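Local coordinates for protein telomere length regulator taz1 (Schizosaccharomyces pombe, PDB 4ZMI) that binds double-stranded telomeric DNA and regulates telomere length and function, represented here by its helical domain alone, at residues Gln16-Met21 / Tyr59-Gln64; Ala127-Asp132 / Asp177-Val182; Gly184-Trp187 / Lys191-Asp194. All blocks are in the same frame, centred on the assembly; numbering follows the deposited sequence.

In the fold
The chain forms a helical domain of the telomere repeat binding factor family, and the three contacts follow one another along it without nesting or crossing. Contact 1 closes first, bringing helix 52-68 back against the long N-terminal helix 5-35. Contact 2 closes a loop of 44 residues between 127-132 and 177-182, joining helix 118-130 to helix 176-182, with helix 137-154 inside the loop. Contact 3 follows at once as a tight turn from helix 185-189 into helix 192-203. Contacts 2 and 3 adjoin, their centres about 7 Å apart, and backbone hydrogen bonds pair L129 with G184 and A131 with V186. Contact 1 lies across the chain's centre from contact 3, about 33 Å between centres.

Contact 1 of 3, residues Gln16-Met21 / Tyr59-Gln64; sequences QNIANM and YEFNEQ
F61 of helix 52-68 pushes its ring against I18 and M21 of helix 5-35, in a nearly antiparallel helix pair of this all-helical, TRF-family domain. The two short segments run at 160° with their axes 11.9 Å apart, and that separation is spanned by side chains, without any hydrogen bond. With CG anti to the backbone N (chi1 178°), the phenyl group extends toward helix 5-35 and puts CZ 3.6 Å from I18 CG2. M21 comes at the same ring obliquely: its chain bends at the last torsion (chi3 61°), which lays CE 3.5 Å from F61 CE1, while SD sits 5.3 Å from the ring centroid in a Met-aromatic contact. Were F61 cut back to an alanine, I18 CG2 and the M21 methyl would probably lose their shared partner and a gap would open between the helices. Q64, one turn on from F61, adds a looser touch, its NE2 4.5 Å from I18 CD1. Further out, F104 of helix 95-107 meets the F61 ring edge-to-face, and A22 and K25 extend its cover along helix 5-35. At the ring edge, near its plane, the backbone O of I18 lies 3.5 Å from F61 CZ.

Contact 2 of 3, residues Ala127-Asp132 / Asp177-Val182; sequences ALLSAD and DALNVV
L129, in the last turn of helix 118-130, directs its side chain at helix 176-182 and meets L179 with one branch. Its CD2 methyl lies 4.0 Å from L179 CB and 4.1 Å from L179 O, so it rests where the L179 side chain leaves the backbone; the two leucines cross at about a right angle. In L129, CG stands anti to the carbonyl carbon (chi1 -75°), and the second torsion, 159°, carries CD2 across to the other helix. This apolar spot is the close part. Beside it the packing slackens: V182 CG2 stays 4.7 Å from L129 CD2, although L129 and V182 form the nearest CA pair, 7.4 Å apart, and L129 O and V182 O come no nearer than 4.4 Å. On the far side of helix 176-182, D177 and V181 are exposed. No hydrogen bond joins the two segments, but W187 of helix 185-189 packs on both leucines, and Y173 covers L179 and V182. Y173 belongs to the site of a bound magnesium ion, which is about 8 Å from the L179 side chain. This is helix-helix packing through leucines, joining the C-terminal end of helix 118-130 to the short helix 176-182 in an all-helical TRF-family domain.

Contact 3 of 3, residues Gly184-Trp187 / Lys191-Asp194; sequences GQVW and KICD
W187 lays one face of its indole over the start of helix 192-203, where I192 and C193 meet it. From CB the side chain runs with CG anti to the backbone N (chi1 -176°), and chi2 of -89° turns the ring plane across that direction, so that a face is offered to the next helix. At the inner part of the bicycle, CD2 lies 4.1 Å from I192 CB, which stands over the rim of that face. Along the six-membered ring CE3 approaches I192 CG2 at 3.7 Å, with CZ3 close to the same methyl, which arrives obliquely. NE1 of the pyrrole and the fusion atom CE2 pass C193 CB, and CZ2 of the six-membered ring comes closest to that CB, at 3.8 Å. The C193 sulfur makes an oblique sulfur-aromatic contact with the six-membered ring. A Schellman motif ends helix 185-189 here: K191, with positive phi, is its C-prime residue, and I192 N donates to W187 O at 3.0 Å with an N-H...O angle of 153°. K191 is also the N-cap position of helix 192-203, so the residue that closes one helix also opens the next. A water donates to W187 O at 2.7 Å and accepts from C193 N, giving the carbonyl oxygen a second hydrogen bond and occupying an amide in the first turn of the following helix. The other branch of I192 turns back toward the first helix, its CG1 3.4 Å from V186 O. Y138 of helix 137-154 touches V186, W187 and I192 together, while L128 and N180 also touch the W187 side chain.

Contact 1 of 3, residues Gln16-Met21 / Tyr59-Gln64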
loop_
_atom_site.group_PDB
_atom_site.type_symbol
_atom_site.label_atom_id
_atom_site.label_comp_id
_atom_site.label_asym_id
_atom_site.label_seq_id
_atom_site.Cartn_x
_atom_site.Cartn_y
_atom_site.Cartn_z
ATOM N N GLN A 16 0.477 19.118 -5.179
ATOM C CA GLN A 16 1.794 19.079 -5.791
ATOM C C GLN A 16 2.890 19.350 -4.762
ATOM O O GLN A 16 3.963 18.755 -4.829
ATOM C CB GLN A 16 1.888 20.047 -6.968
ATOM C CG GLN A 16 2.744 19.527 -8.120
ATOM C CD GLN A 16 1.961 18.665 -9.096
ATOM O OE1 GLN A 16 0.770 18.896 -9.326
ATOM N NE2 GLN A 16 2.626 17.668 -9.678
ATOM N N ASN A 17 2.605 20.214 -3.791
ATOM C CA ASN A 17 3.596 20.549 -2.771
ATOM C C ASN A 17 3.928 19.415 -1.802
ATOM O O ASN A 17 5.095 19.139 -1.541
ATOM C CB ASN A 17 3.191 21.794 -1.982
ATOM C CG ASN A 17 4.190 22.132 -0.887
ATOM O OD1 ASN A 17 3.912 21.955 0.304
ATOM N ND2 ASN A 17 5.373 22.599 -1.289
ATOM N N ILE A 18 2.900 18.780 -1.251
ATOM C CA ILE A 18 3.111 17.656 -0.354
ATOM C C ILE A 18 3.767 16.524 -1.125
ATOM O O ILE A 18 4.661 15.842 -0.614
ATOM C CB ILE A 18 1.791 17.164 0.249
ATOM C CG1 ILE A 18 1.174 18.243 1.158
ATOM C CG2 ILE A 18 1.992 15.821 0.969
ATOM C CD1 ILE A 18 2.110 18.724 2.257
ATOM N N ALA A 19 3.328 16.341 -2.367
ATOM C CA ALA A 19 3.948 15.365 -3.250
ATOM C C ALA A 19 5.454 15.597 -3.375
ATOM O O ALA A 19 6.235 14.641 -3.365
ATOM C CB ALA A 19 3.287 15.376 -4.618
ATOM N N ASN A 20 5.863 16.861 -3.482
ATOM C CA ASN A 20 7.286 17.189 -3.598
ATOM C C ASN A 20 8.105 16.805 -2.370
ATOM O O ASN A 20 9.134 16.137 -2.492
ATOM C CB ASN A 20 7.498 18.673 -3.916
ATOM C CG ASN A 20 7.336 18.978 -5.385
ATOM O OD1 ASN A 20 7.310 18.069 -6.217
ATOM N ND2 ASN A 20 7.231 20.265 -5.717
ATOM N N MET A 21 7.655 17.228 -1.191
ATOM C CA MET A 21 8.320 16.840 0.050
ATOM C C MET A 21 8.309 15.315 0.181
ATOM O O MET A 21 9.216 14.722 0.762
ATOM C CB MET A 21 7.634 17.478 1.261
ATOM C CG MET A 21 7.394 18.973 1.136
ATOM S SD MET A 21 6.058 19.516 2.223
ATOM C CE MET A 21 6.714 19.074 3.833
ATOM N N TYR A 59 7.774 9.904 10.259
ATOM C CA TYR A 59 6.461 9.714 10.871
ATOM C C TYR A 59 5.681 11.021 11.065
ATOM O O TYR A 59 4.449 11.016 10.961
ATOM C CB TYR A 59 6.561 8.925 12.185
ATOM C CG TYR A 59 6.805 7.435 11.996
ATOM C CD1 TYR A 59 8.011 6.967 11.481
ATOM C CD2 TYR A 59 5.833 6.491 12.335
ATOM C CE1 TYR A 59 8.245 5.605 11.302
ATOM C CE2 TYR A 59 6.062 5.119 12.157
ATOM C CZ TYR A 59 7.274 4.688 11.639
ATOM O OH TYR A 59 7.532 3.341 11.454
ATOM N N GLU A 60 6.370 12.136 11.331
ATOM C CA GLU A 60 5.658 13.411 11.487
ATOM C C GLU A 60 5.050 13.878 10.165
ATOM O O GLU A 60 3.910 14.344 10.131
ATOM C CB GLU A 60 6.534 14.519 12.109
ATOM C CG GLU A 60 7.522 15.168 11.142
ATOM C CD GLU A 60 8.175 16.408 11.703
ATOM O OE1 GLU A 60 7.443 17.249 12.265
ATOM O OE2 GLU A 60 9.413 16.543 11.577
ATOM N N PHE A 61 5.797 13.745 9.074
ATOM C CA PHE A 61 5.257 14.111 7.778
ATOM C C PHE A 61 4.051 13.233 7.427
ATOM O O PHE A 61 3.045 13.728 6.912
ATOM C CB PHE A 61 6.327 13.995 6.710
ATOM C CG PHE A 61 5.838 14.310 5.329
ATOM C CD1 PHE A 61 5.572 15.614 4.960
ATOM C CD2 PHE A 61 5.662 13.306 4.394
ATOM C CE1 PHE A 61 5.130 15.908 3.687
ATOM C CE2 PHE A 61 5.223 13.593 3.118
ATOM C CZ PHE A 61 4.956 14.893 2.764
ATOM N N ASN A 62 4.149 11.936 7.725
ATOM C CA ASN A 62 3.055 11.005 7.468
ATOM C C ASN A 62 1.858 11.288 8.337
ATOM O O ASN A 62 0.728 11.134 7.910
ATOM C CB ASN A 62 3.513 9.566 7.696
ATOM C CG ASN A 62 2.384 8.574 7.614
ATOM O OD1 ASN A 62 1.864 8.131 8.636
ATOM N ND2 ASN A 62 2.010 8.199 6.397
ATOM N N GLU A 63 2.120 11.686 9.571
ATOM C CA GLU A 63 1.072 12.092 10.488
ATOM C C GLU A 63 0.265 13.292 9.968
ATOM O O GLU A 63 -0.967 13.254 9.998
ATOM C CB GLU A 63 1.665 12.433 11.849
ATOM C CG GLU A 63 0.651 12.973 12.835
ATOM C CD GLU A 63 -0.083 11.870 13.551
ATOM O OE1 GLU A 63 0.345 10.702 13.416
ATOM O OE2 GLU A 63 -1.078 12.174 14.247
ATOM N N GLN A 64 0.945 14.348 9.511
ATOM C CA GLN A 64 0.251 15.535 8.994
ATOM C C GLN A 64 -0.573 15.124 7.789
ATOM O O GLN A 64 -1.754 15.449 7.698
ATOM C CB GLN A 64 1.219 16.674 8.604
ATOM C CG GLN A 64 0.503 17.956 8.076
ATOM C CD GLN A 64 1.360 18.829 7.144
ATOM O OE1 GLN A 64 2.586 18.707 7.105
ATOM N NE2 GLN A 64 0.704 19.710 6.386
#

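Contact 2 of 3, residues Ala127-Asp132 / Asp177-Val182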
loop_
_atom_site.group_PDB
_atom_site.type_symbol
_atom_site.label_atom_id
_atom_site.label_comp_id
_atom_site.label_asym_id
_atom_site.label_seq_id
_atom_site.Cartn_x
_atom_site.Cartn_y
_atom_site.Cartn_z
ATOM N N ALA A 127 -4.514 -1.728 -5.926
ATOM C CA ALA A 127 -4.064 -2.094 -7.271
ATOM C C ALA A 127 -4.870 -3.257 -7.806
ATOM O O ALA A 127 -5.344 -3.229 -8.939
ATOM C CB ALA A 127 -2.574 -2.445 -7.270
ATOM N N LEU A 128 -5.051 -4.280 -6.984
ATOM C CA LEU A 128 -5.820 -5.435 -7.423
ATOM C C LEU A 128 -7.265 -5.094 -7.747
ATOM O O LEU A 128 -7.890 -5.748 -8.583
ATOM C CB LEU A 128 -5.779 -6.540 -6.371
ATOM C CG LEU A 128 -4.451 -7.281 -6.179
ATOM C CD1 LEU A 128 -4.609 -8.369 -5.122
ATOM C CD2 LEU A 128 -3.978 -7.891 -7.496
ATOM N N LEU A 129 -7.808 -4.082 -7.073
ATOM C CA LEU A 129 -9.211 -3.714 -7.258
ATOM C C LEU A 129 -9.356 -2.797 -8.457
ATOM O O LEU A 129 -10.400 -2.743 -9.078
ATOM C CB LEU A 129 -9.761 -3.016 -6.015
ATOM C CG LEU A 129 -10.048 -3.927 -4.826
ATOM C CD1 LEU A 129 -10.074 -3.111 -3.547
ATOM C CD2 LEU A 129 -11.359 -4.637 -5.014
ATOM N N SER A 130 -8.288 -2.077 -8.770
ATOM C CA SER A 130 -8.328 -1.057 -9.799
ATOM C C SER A 130 -8.270 -1.658 -11.185
ATOM O O SER A 130 -8.965 -1.220 -12.090
ATOM C CB SER A 130 -7.134 -0.137 -9.639
ATOM O OG SER A 130 -7.292 0.657 -8.494
ATOM N N ALA A 131 -7.413 -2.654 -11.355
ATOM C CA ALA A 131 -7.152 -3.173 -12.682
ATOM C C ALA A 131 -8.358 -3.854 -13.327
ATOM O O ALA A 131 -8.822 -4.895 -12.868
ATOM C CB ALA A 131 -5.969 -4.117 -12.655
ATOM N N ASP A 132 -8.876 -3.234 -14.378
ATOM C CA ASP A 132 -9.665 -3.951 -15.369
ATOM C C ASP A 132 -8.721 -4.133 -16.537
ATOM O O ASP A 132 -8.568 -5.228 -17.088
ATOM C CB ASP A 132 -10.916 -3.168 -15.802
ATOM C CG ASP A 132 -10.713 -1.680 -15.791
ATOM O OD1 ASP A 132 -11.650 -0.947 -15.391
ATOM O OD2 ASP A 132 -9.620 -1.243 -16.193
ATOM N N ASP A 177 -18.669 -8.150 -0.588
ATOM C CA ASP A 177 -19.575 -7.937 -1.710
ATOM C C ASP A 177 -19.329 -6.574 -2.313
ATOM O O ASP A 177 -19.227 -6.431 -3.529
ATOM C CB ASP A 177 -21.017 -8.020 -1.254
ATOM C CG ASP A 177 -21.732 -9.172 -1.867
ATOM O OD1 ASP A 177 -21.976 -10.149 -1.135
ATOM O OD2 ASP A 177 -22.027 -9.108 -3.086
ATOM N N ALA A 178 -19.226 -5.584 -1.430
ATOM C CA ALA A 178 -18.984 -4.202 -1.799
ATOM C C ALA A 178 -17.788 -4.075 -2.731
ATOM O O ALA A 178 -17.791 -3.270 -3.662
ATOM C CB ALA A 178 -18.773 -3.365 -0.550
ATOM N N LEU A 179 -16.767 -4.885 -2.496
ATOM C CA LEU A 179 -15.607 -4.854 -3.374
ATOM C C LEU A 179 -16.016 -5.156 -4.806
ATOM O O LEU A 179 -15.438 -4.610 -5.742
ATOM C CB LEU A 179 -14.536 -5.841 -2.915
ATOM C CG LEU A 179 -13.974 -5.681 -1.503
ATOM C CD1 LEU A 179 -12.783 -6.589 -1.322
ATOM C CD2 LEU A 179 -13.546 -4.269 -1.304
ATOM N N ASN A 180 -17.010 -6.025 -4.981
ATOM C CA ASN A 180 -17.484 -6.362 -6.328
ATOM C C ASN A 180 -18.138 -5.168 -7.016
ATOM O O ASN A 180 -18.248 -5.122 -8.239
ATOM C CB ASN A 180 -18.462 -7.536 -6.287
ATOM C CG ASN A 180 -17.803 -8.834 -5.846
ATOM O OD1 ASN A 180 -16.682 -9.154 -6.257
ATOM N ND2 ASN A 180 -18.498 -9.590 -5.002
ATOM N N VAL A 181 -18.566 -4.203 -6.211
ATOM C CA VAL A 181 -19.240 -3.018 -6.710
ATOM C C VAL A 181 -18.232 -1.952 -7.159
ATOM O O VAL A 181 -18.521 -1.162 -8.064
ATOM C CB VAL A 181 -20.237 -2.471 -5.649
ATOM C CG1 VAL A 181 -20.513 -0.986 -5.818
ATOM C CG2 VAL A 181 -21.532 -3.274 -5.673
ATOM N N VAL A 182 -17.044 -1.939 -6.552
ATOM C CA VAL A 182 -16.057 -0.909 -6.880
ATOM C C VAL A 182 -14.879 -1.386 -7.723
ATOM O O VAL A 182 -14.060 -0.579 -8.155
ATOM C CB VAL A 182 -15.504 -0.247 -5.621
ATOM C CG1 VAL A 182 -16.653 0.207 -4.736
ATOM C CG2 VAL A 182 -14.587 -1.222 -4.861
#

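Contact 3 of 3, residues Gly184-Trp187 / Lys191-Asp194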
loop_
_atom_site.group_PDB
_atom_site.type_symbol
_atom_site.label_atom_id
_atom_site.label_comp_id
_atom_site.label_asym_id
_atom_site.label_seq_id
_atom_site.Cartn_x
_atom_site.Cartn_y
_atom_site.Cartn_z
ATOM N N GLY A 184 -12.403 -3.298 -10.731
ATOM C CA GLY A 184 -12.281 -3.375 -12.177
ATOM C C GLY A 184 -12.635 -4.761 -12.698
ATOM O O GLY A 184 -13.149 -5.601 -11.962
ATOM N N GLN A 185 -12.347 -5.007 -13.967
ATOM C CA GLN A 185 -12.714 -6.260 -14.611
ATOM C C GLN A 185 -12.023 -7.465 -13.999
ATOM O O GLN A 185 -12.647 -8.503 -13.790
ATOM C CB GLN A 185 -12.416 -6.221 -16.115
ATOM C CG GLN A 185 -12.891 -7.461 -16.874
ATOM C CD GLN A 185 -12.382 -7.513 -18.307
ATOM O OE1 GLN A 185 -11.874 -6.521 -18.836
ATOM N NE2 GLN A 185 -12.512 -8.678 -18.939
ATOM N N VAL A 186 -10.736 -7.330 -13.712
ATOM C CA VAL A 186 -9.941 -8.485 -13.330
ATOM C C VAL A 186 -10.453 -9.126 -12.048
ATOM O O VAL A 186 -10.451 -10.349 -11.911
ATOM C CB VAL A 186 -8.471 -8.112 -13.160
ATOM C CG1 VAL A 186 -7.648 -9.364 -12.923
ATOM C CG2 VAL A 186 -7.973 -7.378 -14.394
ATOM N N TRP A 187 -10.903 -8.292 -11.116
ATOM C CA TRP A 187 -11.317 -8.770 -9.807
ATOM C C TRP A 187 -12.467 -9.747 -9.899
ATOM O O TRP A 187 -12.424 -10.822 -9.308
ATOM C CB TRP A 187 -11.718 -7.606 -8.925
ATOM C CG TRP A 187 -12.066 -7.992 -7.516
ATOM C CD1 TRP A 187 -13.297 -8.352 -7.039
ATOM C CD2 TRP A 187 -11.182 -8.014 -6.397
ATOM N NE1 TRP A 187 -13.228 -8.600 -5.693
ATOM C CE2 TRP A 187 -11.938 -8.399 -5.273
ATOM C CE3 TRP A 187 -9.821 -7.762 -6.234
ATOM C CZ2 TRP A 187 -11.378 -8.546 -4.012
ATOM C CZ3 TRP A 187 -9.264 -7.897 -4.973
ATOM C CH2 TRP A 187 -10.039 -8.284 -3.880
ATOM N N LYS A 191 -11.955 -14.121 -10.548
ATOM C CA LYS A 191 -12.350 -14.540 -9.203
ATOM C C LYS A 191 -11.250 -14.252 -8.176
ATOM O O LYS A 191 -10.901 -15.119 -7.370
ATOM C CB LYS A 191 -12.674 -16.032 -9.194
ATOM C CG LYS A 191 -13.639 -16.462 -10.293
ATOM C CD LYS A 191 -15.089 -16.244 -9.894
ATOM C CE LYS A 191 -16.014 -17.051 -10.805
ATOM N NZ LYS A 191 -17.454 -16.866 -10.480
ATOM N N ILE A 192 -10.701 -13.040 -8.230
ATOM C CA ILE A 192 -9.539 -12.674 -7.420
ATOM C C ILE A 192 -9.764 -12.865 -5.919
ATOM O O ILE A 192 -8.875 -13.328 -5.211
ATOM C CB ILE A 192 -9.076 -11.244 -7.730
ATOM C CG1 ILE A 192 -8.638 -11.158 -9.181
ATOM C CG2 ILE A 192 -7.906 -10.859 -6.868
ATOM C CD1 ILE A 192 -7.485 -12.101 -9.474
ATOM N N CYS A 193 -10.962 -12.549 -5.442
ATOM C CA CYS A 193 -11.231 -12.608 -4.010
ATOM C C CYS A 193 -11.066 -14.015 -3.472
ATOM O O CYS A 193 -10.539 -14.219 -2.372
ATOM C CB CYS A 193 -12.635 -12.098 -3.687
ATOM S SG CYS A 193 -12.877 -11.873 -1.900
ATOM N N ASP A 194 -11.528 -14.981 -4.259
ATOM C CA ASP A 194 -11.421 -16.389 -3.910
ATOM C C ASP A 194 -9.958 -16.796 -3.889
ATOM O O ASP A 194 -9.529 -17.555 -3.006
ATOM C CB ASP A 194 -12.218 -17.239 -4.893
ATOM C CG ASP A 194 -13.708 -17.009 -4.774
ATOM O OD1 ASP A 194 -14.198 -16.871 -3.631
ATOM O OD2 ASP A 194 -14.387 -16.958 -5.820
HETATM O O HOH W 1 -13.340 -11.843 -7.004
#